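Copper-transporting ATPase (Sulfolobus solfataricus, PDB 2YJ3) probably couples ATP hydrolysis to transport of copper or related heavy-metal cations across the cell membrane, this fragment being its catalytic, nucleotide-binding part. Local coordinates at residues A[45-50]-A[132-137]; A[59-64]-A[83-88]; A[104-109]-A[122-127]. The protein carries 1 engineered substitution. All blocks are in the same frame, centred on the assembly; numbering follows the deposited sequence.

Contact 1 of 3, residues A[45-50]-A[132-137]; sequences IVTQFI and NISDVP
A classic beta bulge interrupts the antiparallel pairing of strand 45-50 with strand 126-134, where Thr-47 and Gln-48 both face Asn-132. The pair forms one border of the six-stranded antiparallel sheet of the nucleotide-binding domain, and residues 135-137 lead on toward the haloacid dehalogenase-like phosphorylation domain, where Asp-135 bridges to Lys-35. At the bulge Asn-132 O takes two backbone donors from the same face of its carbonyl plane, Thr-47 N at 2.8 Å and Gln-48 N at 3.3 Å. Thr-47 OG1, lodged between its own backbone N and carbonyl carbon (chi1 47°), adds a weak bond to that oxygen. Asn-132 N returns a bond to Gln-48 O, and beyond the bulge Ile-45 and Ser-134 exchange N-H and C=O in a regular hydrogen-bonded pair. The Gln-48 and Asn-132 side chains run alongside each other, their amide planes 73° apart. Val-46 and Ile-133 point to the other face, toward helix 69-81, where Val-46 meets Tyr-77 and Ile-133 meets Ile-70. Past the strand end, Val-136 lies crosswise to Ile-45, its CG2 methyl 3.6 Å from Ile-45 CD1.

Contact 2 of 3, residues A[59-64]-A[83-88]; sequences AASVEA and VKILEV
Ser-61 holds OG beside its own backbone N (chi1 -64°), a setting that turns the hydroxyl back along the helix and also presents it to Leu-86. Ile-85 bends again at its second torsion (chi2 -62°), which folds CD1 in toward the helix backbone. Leu-86 N donates to Ser-61 OG over 2.7 Å at a fairly straight 159°, while the hydroxyl is also hydrogen-bonded to Ala-57 O one turn earlier; the small polar group is thus gripped by two backbone partners. Leu-86 CB closes in on the same oxygen at 3.3 Å. The contact fastens the last turns of helix 53-63 to the irregular connection between helix 69-81 and strand 91-94, within the nucleotide-binding domain. Glu-63, which binds ATP and AMP in this protein, sits on the same helix but its side chain leads away from this loop. On the helix backbone, Ile-85 CD1 rests 3.7 Å from Ala-60 O and 4.0 Å from Ala-64 CB. An alanine in place of Ser-61 would remove OG, and the Leu-86 N-H would probably be left without its acceptor and the loop less firmly fixed to the helix. Farther along the segment, the Val-88 CG2 methyl abuts Ser-61 O at 3.3 Å, and the same methyl lies 4.2 Å from Val-62 CG2. Val-88 and Ser-61 both also touch Ile-103 of strand 98-103.

Contact 3 of 3, residues A[104-109]-A[122-127]; sequences SDKIIE and YINGEP
The Tyr-122 ring has Glu-109 O at its edge, in the ring plane and 3.9 Å from CD1, while Lys-111 makes a cation-pi contact with the ring. The Glu-109 carboxylate is turned 55° against that ring, and its OE1 comes nearest the tyrosine at Tyr-122 CB rather than at the ring. In the second flat group, the Asn-124 amide, OD1 accepts from Ile-107 N at 2.7 Å, with the donor tilted out of the carbonyl plane, whereas ND2 only packs against the Lys-106 chain, 3.5 Å from CG. Glu-109 and Tyr-122 belong to the beta hairpin of strands 106-111 and 119-123; Asn-124 lies just beyond, in the type I' turn from Ile-123 to Glu-126 that joins strand 119-123 to strand 126-134, the next hairpin of the antiparallel sheet.

Asn-124 and Gly-125 occupy the two central positions of that turn, both with positive phi. A beta carbon on Gly-125 would be jammed against the carbonyl oxygen of Asn-124. With Asn-124 CG beside its backbone N, the amide swings across to strand 106-111 and serves as an extra acceptor beyond the last strand pair. Its backbone N donates to Ile-107 O over 2.8 Å, nearly straight at 176°. Glu-109 and Tyr-122 exchange two backbone bonds in a hydrogen-bonded pair. On the opposite face, Ile-108 CG1 lies 4.1 Å from Ile-123 CG1, the two side chains running side by side. Both pack on Tyr-58 of helix 53-63, whose hydroxyl is hydrogen-bonded to Lys-106 NZ. A water stitches the strand to the turn, donating to Ile-107 O at 2.9 Å and to Glu-109 OE1 at 3.1 Å, and accepting from Gly-125 N at 3.2 Å.

From the N terminus, strand 45-50 opens contact 1 and leads straight into helix 53-63, which opens contact 2. Helix 69-81 follows, and the loop 83-88 closes contact 2 back on helix 53-63. Strands 91-94 and 98-103 come next, before strand 106-111 opens contact 3, which closes at residues 122-127. Strand 126-134 then runs back along the sheet to close contact 1. Contacts 2 and 3 therefore lie in series, both enclosed within the longer loop of contact 1. Contacts 1 and 3 share one antiparallel sheet, and helix 53-63 of contact 2 packs on that sheet, with Val-62 CG2 3.8 Å from Ile-108 CG2 of contact 3.

Contact 1 of 3, residues A[45-50]-A[132-137]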
loop_
_atom_site.group_PDB
_atom_site.type_symbol
_atom_site.label_atom_id
_atom_site.label_comp_id
_atom_site.label_asym_id
_atom_site.label_seq_id
_atom_site.Cartn_x
_atom_site.Cartn_y
_atom_site.Cartn_z
ATOM N N ILE A 45 -4.902 6.100 -7.363
ATOM C CA ILE A 45 -5.771 6.828 -8.277
ATOM C C ILE A 45 -5.597 6.349 -9.715
ATOM O O ILE A 45 -4.562 5.810 -10.094
ATOM C CB ILE A 45 -5.547 8.364 -8.248
ATOM C CG1 ILE A 45 -4.099 8.719 -8.590
ATOM C CG2 ILE A 45 -5.937 8.947 -6.883
ATOM C CD1 ILE A 45 -3.800 10.227 -8.521
ATOM N N VAL A 46 -6.639 6.562 -10.499
ATOM C CA VAL A 46 -6.596 6.368 -11.925
ATOM C C VAL A 46 -5.798 7.522 -12.519
ATOM O O VAL A 46 -6.189 8.682 -12.384
ATOM C CB VAL A 46 -8.020 6.386 -12.469
ATOM C CG1 VAL A 46 -8.011 6.543 -13.978
ATOM C CG2 VAL A 46 -8.782 5.119 -12.005
ATOM N N THR A 47 -4.661 7.216 -13.134
ATOM C CA THR A 47 -3.863 8.237 -13.816
ATOM C C THR A 47 -4.206 8.332 -15.303
ATOM O O THR A 47 -3.876 9.322 -15.964
ATOM C CB THR A 47 -2.351 8.004 -13.645
ATOM O OG1 THR A 47 -2.047 6.629 -13.903
ATOM C CG2 THR A 47 -1.918 8.351 -12.225
ATOM N N GLN A 48 -4.875 7.311 -15.830
ATOM C CA GLN A 48 -5.408 7.395 -17.196
ATOM C C GLN A 48 -6.375 6.263 -17.543
ATOM O O GLN A 48 -6.212 5.134 -17.110
ATOM C CB GLN A 48 -4.282 7.466 -18.230
ATOM C CG GLN A 48 -3.977 6.150 -18.914
ATOM C CD GLN A 48 -3.160 6.341 -20.186
ATOM O OE1 GLN A 48 -3.444 7.232 -20.997
ATOM N NE2 GLN A 48 -2.144 5.502 -20.368
ATOM N N PHE A 49 -7.399 6.597 -18.309
ATOM C CA PHE A 49 -8.340 5.625 -18.793
ATOM C C PHE A 49 -8.368 5.710 -20.312
ATOM O O PHE A 49 -8.573 6.785 -20.870
ATOM C CB PHE A 49 -9.735 5.913 -18.252
ATOM C CG PHE A 49 -10.799 5.063 -18.873
ATOM C CD1 PHE A 49 -10.877 3.715 -18.568
ATOM C CD2 PHE A 49 -11.704 5.608 -19.781
ATOM C CE1 PHE A 49 -11.850 2.904 -19.157
ATOM C CE2 PHE A 49 -12.668 4.821 -20.382
ATOM C CZ PHE A 49 -12.745 3.461 -20.065
ATOM N N ILE A 50 -8.182 4.570 -20.967
ATOM C CA ILE A 50 -8.324 4.474 -22.409
ATOM C C ILE A 50 -9.517 3.595 -22.774
ATOM O O ILE A 50 -9.590 2.442 -22.382
ATOM C CB ILE A 50 -7.028 3.944 -23.058
ATOM C CG1 ILE A 50 -5.893 4.940 -22.825
ATOM C CG2 ILE A 50 -7.219 3.784 -24.558
ATOM C CD1 ILE A 50 -4.548 4.486 -23.305
ATOM N N ASN A 132 -4.482 3.008 -16.306
ATOM C CA ASN A 132 -3.244 3.117 -15.555
ATOM C C ASN A 132 -3.656 3.615 -14.170
ATOM O O ASN A 132 -4.403 4.572 -14.080
ATOM C CB ASN A 132 -2.309 4.139 -16.207
ATOM C CG ASN A 132 -1.211 3.496 -17.038
ATOM O OD1 ASN A 132 -1.472 2.839 -18.051
ATOM N ND2 ASN A 132 0.033 3.698 -16.618
ATOM N N ILE A 133 -3.210 2.959 -13.103
ATOM C CA ILE A 133 -3.460 3.451 -11.752
ATOM C C ILE A 133 -2.133 3.600 -11.017
ATOM O O ILE A 133 -1.220 2.804 -11.209
ATOM C CB ILE A 133 -4.391 2.527 -10.928
ATOM C CG1 ILE A 133 -3.617 1.350 -10.345
ATOM C CG2 ILE A 133 -5.578 2.060 -11.748
ATOM C CD1 ILE A 133 -2.971 1.644 -8.998
ATOM N N SER A 134 -2.025 4.616 -10.170
ATOM C CA SER A 134 -0.796 4.811 -9.417
ATOM C C SER A 134 -1.054 5.175 -7.957
ATOM O O SER A 134 -2.126 5.683 -7.606
ATOM C CB SER A 134 0.075 5.875 -10.087
ATOM O OG SER A 134 -0.497 7.154 -9.924
ATOM N N ASP A 135 -0.071 4.884 -7.111
ATOM C CA ASP A 135 -0.106 5.297 -5.716
ATOM C C ASP A 135 0.143 6.799 -5.631
ATOM O O ASP A 135 0.821 7.375 -6.484
ATOM C CB ASP A 135 0.941 4.527 -4.898
ATOM C CG ASP A 135 0.498 3.084 -4.572
ATOM O OD1 ASP A 135 -0.726 2.837 -4.473
ATOM O OD2 ASP A 135 1.373 2.198 -4.409
ATOM N N VAL A 136 -0.424 7.427 -4.609
ATOM C CA VAL A 136 -0.226 8.849 -4.358
ATOM C C VAL A 136 0.686 9.014 -3.145
ATOM O O VAL A 136 0.378 8.530 -2.062
ATOM C CB VAL A 136 -1.565 9.558 -4.074
ATOM C CG1 VAL A 136 -1.331 11.004 -3.626
ATOM C CG2 VAL A 136 -2.458 9.504 -5.302
ATOM N N PRO A 137 1.828 9.685 -3.328
ATOM C CA PRO A 137 2.750 9.859 -2.198
ATOM C C PRO A 137 2.149 10.685 -1.058
ATOM O O PRO A 137 1.326 11.569 -1.299
ATOM C CB PRO A 137 3.951 10.585 -2.821
ATOM C CG PRO A 137 3.460 11.118 -4.143
ATOM C CD PRO A 137 2.369 10.202 -4.597
#

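Contact 2 of 3, residues A[59-64]-A[83-88]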
loop_
_atom_site.group_PDB
_atom_site.type_symbol
_atom_site.label_atom_id
_atom_site.label_comp_id
_atom_site.label_asym_id
_atom_site.label_seq_id
_atom_site.Cartn_x
_atom_site.Cartn_y
_atom_site.Cartn_z
ATOM N N ALA A 59 -17.006 -1.241 -16.249
ATOM C CA ALA A 59 -15.939 -1.572 -15.312
ATOM C C ALA A 59 -16.266 -1.089 -13.887
ATOM O O ALA A 59 -16.096 -1.817 -12.929
ATOM C CB ALA A 59 -14.641 -0.956 -15.780
ATOM N N ALA A 60 -16.710 0.156 -13.759
ATOM C CA ALA A 60 -17.012 0.740 -12.455
ATOM C C ALA A 60 -18.164 0.010 -11.789
ATOM O O ALA A 60 -18.175 -0.193 -10.562
ATOM C CB ALA A 60 -17.354 2.245 -12.615
ATOM N N SER A 61 -19.147 -0.372 -12.600
ATOM C CA SER A 61 -20.312 -1.082 -12.101
ATOM C C SER A 61 -19.900 -2.422 -11.493
ATOM O O SER A 61 -20.422 -2.819 -10.461
ATOM C CB SER A 61 -21.358 -1.281 -13.207
ATOM O OG SER A 61 -21.867 -0.043 -13.675
ATOM N N VAL A 62 -18.963 -3.127 -12.120
ATOM C CA VAL A 62 -18.491 -4.370 -11.517
ATOM C C VAL A 62 -17.579 -4.082 -10.316
ATOM O O VAL A 62 -17.673 -4.734 -9.277
ATOM C CB VAL A 62 -17.770 -5.276 -12.540
ATOM C CG1 VAL A 62 -17.224 -6.509 -11.848
ATOM C CG2 VAL A 62 -18.726 -5.670 -13.653
ATOM N N GLU A 63 -16.697 -3.102 -10.456
ATOM C CA GLU A 63 -15.769 -2.787 -9.373
ATOM C C GLU A 63 -16.489 -2.290 -8.114
ATOM O O GLU A 63 -15.934 -2.347 -7.009
ATOM C CB GLU A 63 -14.730 -1.761 -9.840
ATOM C CG GLU A 63 -13.719 -2.307 -10.819
ATOM C CD GLU A 63 -12.683 -3.213 -10.162
ATOM O OE1 GLU A 63 -12.999 -3.867 -9.149
ATOM O OE2 GLU A 63 -11.540 -3.263 -10.658
ATOM N N ALA A 64 -17.722 -1.810 -8.275
ATOM C CA ALA A 64 -18.478 -1.290 -7.133
ATOM C C ALA A 64 -18.846 -2.364 -6.121
ATOM O O ALA A 64 -19.363 -2.066 -5.048
ATOM C CB ALA A 64 -19.736 -0.545 -7.599
ATOM N N VAL A 83 -20.558 9.069 -14.785
ATOM C CA VAL A 83 -21.306 7.881 -15.160
ATOM C C VAL A 83 -21.960 7.272 -13.925
ATOM O O VAL A 83 -21.456 7.428 -12.812
ATOM C CB VAL A 83 -20.416 6.857 -15.896
ATOM C CG1 VAL A 83 -19.810 7.499 -17.137
ATOM C CG2 VAL A 83 -19.316 6.352 -14.984
ATOM N N LYS A 84 -23.094 6.603 -14.114
ATOM C CA LYS A 84 -23.799 5.996 -12.987
ATOM C C LYS A 84 -23.569 4.495 -12.918
ATOM O O LYS A 84 -23.319 3.846 -13.925
ATOM C CB LYS A 84 -25.299 6.309 -13.015
ATOM C CG LYS A 84 -26.022 5.827 -14.253
ATOM C CD LYS A 84 -27.540 5.990 -14.122
ATOM C CE LYS A 84 -28.253 5.442 -15.362
ATOM N NZ LYS A 84 -29.713 5.744 -15.394
ATOM N N ILE A 85 -23.642 3.964 -11.707
ATOM C CA ILE A 85 -23.469 2.541 -11.464
ATOM C C ILE A 85 -24.650 1.735 -11.997
ATOM O O ILE A 85 -25.811 2.067 -11.745
ATOM C CB ILE A 85 -23.300 2.257 -9.964
ATOM C CG1 ILE A 85 -22.035 2.927 -9.439
ATOM C CG2 ILE A 85 -23.211 0.761 -9.717
ATOM C CD1 ILE A 85 -20.770 2.418 -10.091
ATOM N N LEU A 86 -24.340 0.664 -12.719
ATOM C CA LEU A 86 -25.353 -0.187 -13.346
ATOM C C LEU A 86 -25.590 -1.474 -12.544
ATOM O O LEU A 86 -24.731 -1.907 -11.773
ATOM C CB LEU A 86 -24.924 -0.519 -14.779
ATOM C CG LEU A 86 -25.241 0.475 -15.904
ATOM C CD1 LEU A 86 -25.772 1.801 -15.371
ATOM C CD2 LEU A 86 -24.030 0.692 -16.825
ATOM N N GLU A 87 -26.752 -2.092 -12.719
ATOM C CA GLU A 87 -27.011 -3.360 -12.030
ATOM C C GLU A 87 -26.154 -4.510 -12.570
ATOM O O GLU A 87 -26.194 -4.826 -13.754
ATOM C CB GLU A 87 -28.497 -3.731 -12.083
ATOM N N VAL A 88 -25.392 -5.138 -11.679
ATOM C CA VAL A 88 -24.581 -6.312 -12.006
ATOM C C VAL A 88 -25.182 -7.595 -11.429
ATOM O O VAL A 88 -25.716 -7.589 -10.322
ATOM C CB VAL A 88 -23.160 -6.189 -11.424
ATOM C CG1 VAL A 88 -22.312 -7.465 -11.745
ATOM C CG2 VAL A 88 -22.483 -4.916 -11.919
#

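Contact 3 of 3, residues A[104-109]-A[122-127]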
loop_
_atom_site.group_PDB
_atom_site.type_symbol
_atom_site.label_atom_id
_atom_site.label_comp_id
_atom_site.label_asym_id
_atom_site.label_seq_id
_atom_site.Cartn_x
_atom_site.Cartn_y
_atom_site.Cartn_z
ATOM N N SER A 104 -26.327 -6.115 -18.797
ATOM C CA SER A 104 -27.003 -6.067 -20.091
ATOM C C SER A 104 -26.650 -7.250 -20.993
ATOM O O SER A 104 -26.249 -7.063 -22.146
ATOM C CB SER A 104 -26.713 -4.744 -20.808
ATOM O OG SER A 104 -27.451 -3.674 -20.228
ATOM N N ASP A 105 -26.802 -8.457 -20.455
ATOM C CA ASP A 105 -26.532 -9.703 -21.192
ATOM C C ASP A 105 -25.069 -9.888 -21.578
ATOM O O ASP A 105 -24.736 -10.836 -22.281
ATOM C CB ASP A 105 -27.388 -9.798 -22.460
ATOM C CG ASP A 105 -28.874 -9.824 -22.167
ATOM O OD1 ASP A 105 -29.273 -10.316 -21.084
ATOM O OD2 ASP A 105 -29.643 -9.353 -23.033
ATOM N N LYS A 106 -24.212 -8.968 -21.147
ATOM C CA LYS A 106 -22.788 -9.005 -21.484
ATOM C C LYS A 106 -21.921 -9.378 -20.280
ATOM O O LYS A 106 -22.176 -8.941 -19.152
ATOM C CB LYS A 106 -22.337 -7.649 -22.046
ATOM C CG LYS A 106 -22.438 -7.521 -23.563
ATOM C CD LYS A 106 -23.396 -6.418 -23.984
ATOM C CE LYS A 106 -23.096 -5.115 -23.259
ATOM N NZ LYS A 106 -22.926 -3.967 -24.209
ATOM N N ILE A 107 -20.873 -10.152 -20.526
ATOM C CA ILE A 107 -19.962 -10.534 -19.456
ATOM C C ILE A 107 -18.792 -9.565 -19.369
ATOM O O ILE A 107 -18.017 -9.412 -20.313
ATOM C CB ILE A 107 -19.417 -11.965 -19.651
ATOM C CG1 ILE A 107 -20.560 -12.982 -19.656
ATOM C CG2 ILE A 107 -18.409 -12.312 -18.559
ATOM C CD1 ILE A 107 -21.432 -12.941 -18.416
ATOM N N ILE A 108 -18.651 -8.931 -18.217
ATOM C CA ILE A 108 -17.588 -7.954 -18.025
ATOM C C ILE A 108 -16.563 -8.438 -17.019
ATOM O O ILE A 108 -16.916 -8.936 -15.957
ATOM C CB ILE A 108 -18.134 -6.580 -17.560
ATOM C CG1 ILE A 108 -18.792 -5.840 -18.729
ATOM C CG2 ILE A 108 -16.987 -5.704 -17.062
ATOM C CD1 ILE A 108 -20.200 -6.239 -18.983
ATOM N N GLU A 109 -15.292 -8.291 -17.362
ATOM C CA GLU A 109 -14.193 -8.662 -16.481
ATOM C C GLU A 109 -13.232 -7.513 -16.358
ATOM O O GLU A 109 -12.866 -6.894 -17.360
ATOM C CB GLU A 109 -13.407 -9.831 -17.068
ATOM C CG GLU A 109 -14.196 -11.078 -17.255
ATOM C CD GLU A 109 -13.326 -12.203 -17.800
ATOM O OE1 GLU A 109 -13.132 -12.266 -19.041
ATOM O OE2 GLU A 109 -12.818 -12.997 -16.978
ATOM N N TYR A 122 -12.483 -6.379 -20.078
ATOM C CA TYR A 122 -12.940 -7.270 -21.137
ATOM C C TYR A 122 -14.441 -7.267 -21.211
ATOM O O TYR A 122 -15.133 -7.201 -20.181
ATOM C CB TYR A 122 -12.482 -8.697 -20.878
ATOM C CG TYR A 122 -10.991 -8.836 -20.871
ATOM C CD1 TYR A 122 -10.249 -8.425 -19.777
ATOM C CD2 TYR A 122 -10.327 -9.366 -21.955
ATOM C CE1 TYR A 122 -8.877 -8.539 -19.775
ATOM C CE2 TYR A 122 -8.961 -9.495 -21.956
ATOM C CZ TYR A 122 -8.240 -9.077 -20.864
ATOM O OH TYR A 122 -6.875 -9.199 -20.857
ATOM N N ILE A 123 -14.948 -7.340 -22.431
ATOM C CA ILE A 123 -16.369 -7.511 -22.621
ATOM C C ILE A 123 -16.562 -8.695 -23.531
ATOM O O ILE A 123 -16.171 -8.664 -24.703
ATOM C CB ILE A 123 -17.046 -6.293 -23.243
ATOM C CG1 ILE A 123 -16.987 -5.079 -22.293
ATOM C CG2 ILE A 123 -18.496 -6.639 -23.575
ATOM C CD1 ILE A 123 -17.330 -3.746 -22.992
ATOM N N ASN A 124 -17.157 -9.744 -22.968
ATOM C CA ASN A 124 -17.349 -10.994 -23.668
ATOM C C ASN A 124 -16.049 -11.536 -24.244
ATOM O O ASN A 124 -16.033 -12.076 -25.339
ATOM C CB ASN A 124 -18.415 -10.831 -24.748
ATOM C CG ASN A 124 -19.803 -10.668 -24.158
ATOM O OD1 ASN A 124 -20.005 -10.887 -22.966
ATOM N ND2 ASN A 124 -20.763 -10.292 -24.988
ATOM N N GLY A 125 -14.966 -11.399 -23.485
ATOM C CA GLY A 125 -13.712 -12.046 -23.825
ATOM C C GLY A 125 -12.712 -11.134 -24.523
ATOM O O GLY A 125 -11.531 -11.471 -24.661
ATOM N N GLU A 126 -13.184 -9.974 -24.962
ATOM C CA GLU A 126 -12.372 -9.057 -25.759
ATOM C C GLU A 126 -11.886 -7.851 -24.943
ATOM O O GLU A 126 -12.697 -7.112 -24.381
ATOM C CB GLU A 126 -13.192 -8.565 -26.951
ATOM C CG GLU A 126 -12.552 -7.417 -27.714
ATOM C CD GLU A 126 -13.402 -6.924 -28.879
ATOM O OE1 GLU A 126 -14.639 -6.793 -28.693
ATOM O OE2 GLU A 126 -12.830 -6.663 -29.973
ATOM N N PRO A 127 -10.560 -7.640 -24.893
ATOM C CA PRO A 127 -10.001 -6.470 -24.212
ATOM C C PRO A 127 -10.367 -5.184 -24.946
ATOM O O PRO A 127 -9.911 -4.993 -26.069
ATOM C CB PRO A 127 -8.494 -6.716 -24.274
ATOM C CG PRO A 127 -8.292 -7.606 -25.461
ATOM C CD PRO A 127 -9.523 -8.469 -25.538
HETATM O O HOH W 1 -15.431 -10.657 -20.421
#